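Putative exported protein (Burkholderia pseudomallei, PDB 4JGB) has a Rossmann-type fold, probably binds NAD or NADP and probably acts as an oxidoreductase on CH-NH groups. Local coordinates at residues 169-174 and 201-206. Sequence-based numbering, arbitrary orientation.
Sequences FRTGAG and QGRFIR
Phe204 reaches across from the loop 201-206 and lays one corner of its ring against the backbone of strand 170-172, and this is the tight part of the contact. Phe204 CE1 comes obliquely within 3.5 Å of Gly172 C and 3.6 Å of Ala173 N. Ala173 CB extends the apolar patch, 4.0 Å from Phe204 CD1. With CG anti to its own carbonyl carbon (chi1 -60°), the ring is carried toward the strand. Phe204 as a whole is buried.

The solvent side is polar and more open. Arg203 NH1 donates to Thr171 OG1 at 2.9 Å; the N-H...O angle of 174° and an acceptor 3° out of the guanidinium plane describe a nearly straight, in-plane bond. A bend at chi3 turns the exposed arginine back over Phe204, whose CZ lies under one guanidinium face. One water completes the grip, accepting from Arg203 NH2 at 2.7 Å and donating to Thr171 O at 2.8 Å, so the guanidinium holds Thr171 directly at its side chain and, through the water, at its backbone O.

The carboxylate of Glu198 in helix 188-201 accepts from the backbone N of Arg203 and of Phe204, tying the loop back to the helix it follows. The loop links that helix to strand 207-212, which pairs antiparallel with edge strand 170-172 and whose Ala209 touches the Phe204 ring.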
loop_
_atom_site.group_PDB
_atom_site.type_symbol
_atom_site.label_atom_id
_atom_site.label_comp_id
_atom_site.label_asym_id
_atom_site.label_seq_id
_atom_site.Cartn_x
_atom_site.Cartn_y
_atom_site.Cartn_z
ATOM N N PHE A 169 14.022 6.108 9.174
ATOM C CA PHE A 169 12.897 6.929 8.739
ATOM C C PHE A 169 11.903 6.970 9.895
ATOM O O PHE A 169 11.923 6.083 10.806
ATOM C CB PHE A 169 12.236 6.336 7.458
ATOM C CG PHE A 169 11.916 4.854 7.567
ATOM C CD1 PHE A 169 10.768 4.430 8.190
ATOM C CD2 PHE A 169 12.824 3.888 7.093
ATOM C CE1 PHE A 169 10.493 3.065 8.329
ATOM C CE2 PHE A 169 12.559 2.537 7.232
ATOM C CZ PHE A 169 11.392 2.127 7.858
ATOM N N ARG A 170 11.033 7.982 9.881
ATOM C CA ARG A 170 9.953 8.070 10.856
ATOM C C ARG A 170 8.682 7.450 10.275
ATOM O O ARG A 170 8.493 7.432 9.049
ATOM C CB ARG A 170 9.702 9.526 11.241
ATOM C CG ARG A 170 10.920 10.167 11.936
ATOM C CD ARG A 170 10.636 11.622 12.268
ATOM N NE ARG A 170 10.774 12.529 11.127
ATOM C CZ ARG A 170 10.420 13.811 11.145
ATOM N NH1 ARG A 170 9.866 14.347 12.238
ATOM N NH2 ARG A 170 10.607 14.557 10.070
ATOM N N THR A 171 7.797 7.009 11.172
ATOM C CA THR A 171 6.507 6.436 10.841
ATOM C C THR A 171 5.467 6.960 11.835
ATOM O O THR A 171 5.817 7.380 12.940
ATOM C CB THR A 171 6.518 4.899 10.995
ATOM O OG1 THR A 171 6.988 4.574 12.303
ATOM C CG2 THR A 171 7.416 4.253 9.961
ATOM N N GLY A 172 4.193 6.915 11.429
ATOM C CA GLY A 172 3.062 7.374 12.240
ATOM C C GLY A 172 1.734 7.037 11.576
ATOM O O GLY A 172 1.700 6.562 10.432
ATOM N N ALA A 173 0.631 7.282 12.274
ATOM C CA ALA A 173 -0.671 6.795 11.808
ATOM C C ALA A 173 -1.327 7.770 10.807
ATOM O O ALA A 173 -2.336 8.397 11.103
ATOM C CB ALA A 173 -1.583 6.515 13.008
ATOM N N GLY A 174 -0.703 7.938 9.651
ATOM C CA GLY A 174 -1.268 8.739 8.567
ATOM C C GLY A 174 -1.341 10.268 8.661
ATOM O O GLY A 174 -2.096 10.907 7.883
ATOM N N GLN A 201 4.713 -6.436 11.803
ATOM C CA GLN A 201 4.520 -5.883 13.161
ATOM C C GLN A 201 3.101 -5.503 13.534
ATOM O O GLN A 201 2.755 -5.466 14.716
ATOM C CB GLN A 201 5.399 -4.630 13.354
ATOM C CG GLN A 201 6.867 -4.934 13.144
ATOM C CD GLN A 201 7.710 -3.710 12.918
ATOM O OE1 GLN A 201 7.202 -2.597 12.764
ATOM N NE2 GLN A 201 9.026 -3.901 12.923
ATOM N N GLY A 202 2.285 -5.177 12.546
ATOM C CA GLY A 202 0.927 -4.730 12.834
ATOM C C GLY A 202 0.840 -3.568 13.829
ATOM O O GLY A 202 0.080 -3.627 14.812
ATOM N N ARG A 203 1.603 -2.506 13.575
ATOM C CA ARG A 203 1.531 -1.326 14.428
ATOM C C ARG A 203 0.313 -0.445 14.083
ATOM O O ARG A 203 -0.133 0.347 14.921
ATOM C CB ARG A 203 2.827 -0.502 14.385
ATOM C CG ARG A 203 3.985 -1.064 15.220
ATOM C CD ARG A 203 5.285 -0.331 14.904
ATOM N NE ARG A 203 5.219 1.032 15.402
ATOM C CZ ARG A 203 5.647 2.116 14.767
ATOM N NH1 ARG A 203 6.243 2.039 13.558
ATOM N NH2 ARG A 203 5.491 3.296 15.362
ATOM N N PHE A 204 -0.267 -0.649 12.900
ATOM C CA PHE A 204 -1.261 0.276 12.344
ATOM C C PHE A 204 -2.459 -0.498 11.807
ATOM O O PHE A 204 -2.834 -0.328 10.649
ATOM C CB PHE A 204 -0.610 1.118 11.215
ATOM C CG PHE A 204 0.562 1.955 11.677
ATOM C CD1 PHE A 204 0.353 3.085 12.475
ATOM C CD2 PHE A 204 1.860 1.627 11.321
ATOM C CE1 PHE A 204 1.420 3.861 12.926
ATOM C CE2 PHE A 204 2.933 2.396 11.777
ATOM C CZ PHE A 204 2.717 3.520 12.571
ATOM N N ILE A 205 -3.016 -1.380 12.645
ATOM C CA ILE A 205 -4.156 -2.233 12.287
ATOM C C ILE A 205 -5.404 -1.376 12.224
ATOM O O ILE A 205 -5.707 -0.632 13.159
ATOM C CB ILE A 205 -4.351 -3.393 13.307
ATOM C CG1 ILE A 205 -3.092 -4.278 13.364
ATOM C CG2 ILE A 205 -5.608 -4.232 13.003
ATOM C CD1 ILE A 205 -2.745 -4.985 12.073
ATOM N N ARG A 206 -6.095 -1.470 11.094
ATOM C CA ARG A 206 -7.250 -0.641 10.779
ATOM C C ARG A 206 -6.971 0.860 10.895
ATOM O O ARG A 206 -7.832 1.622 11.275
ATOM C CB ARG A 206 -8.487 -1.085 11.581
ATOM C CG ARG A 206 -9.065 -2.396 11.056
ATOM C CD ARG A 206 -10.296 -2.819 11.858
ATOM N NE ARG A 206 -9.921 -3.204 13.220
ATOM C CZ ARG A 206 -9.366 -4.368 13.549
ATOM N NH1 ARG A 206 -9.081 -5.274 12.610
ATOM N NH2 ARG A 206 -9.056 -4.622 14.820
HETATM O O HOH W 1 6.136 5.930 15.329
#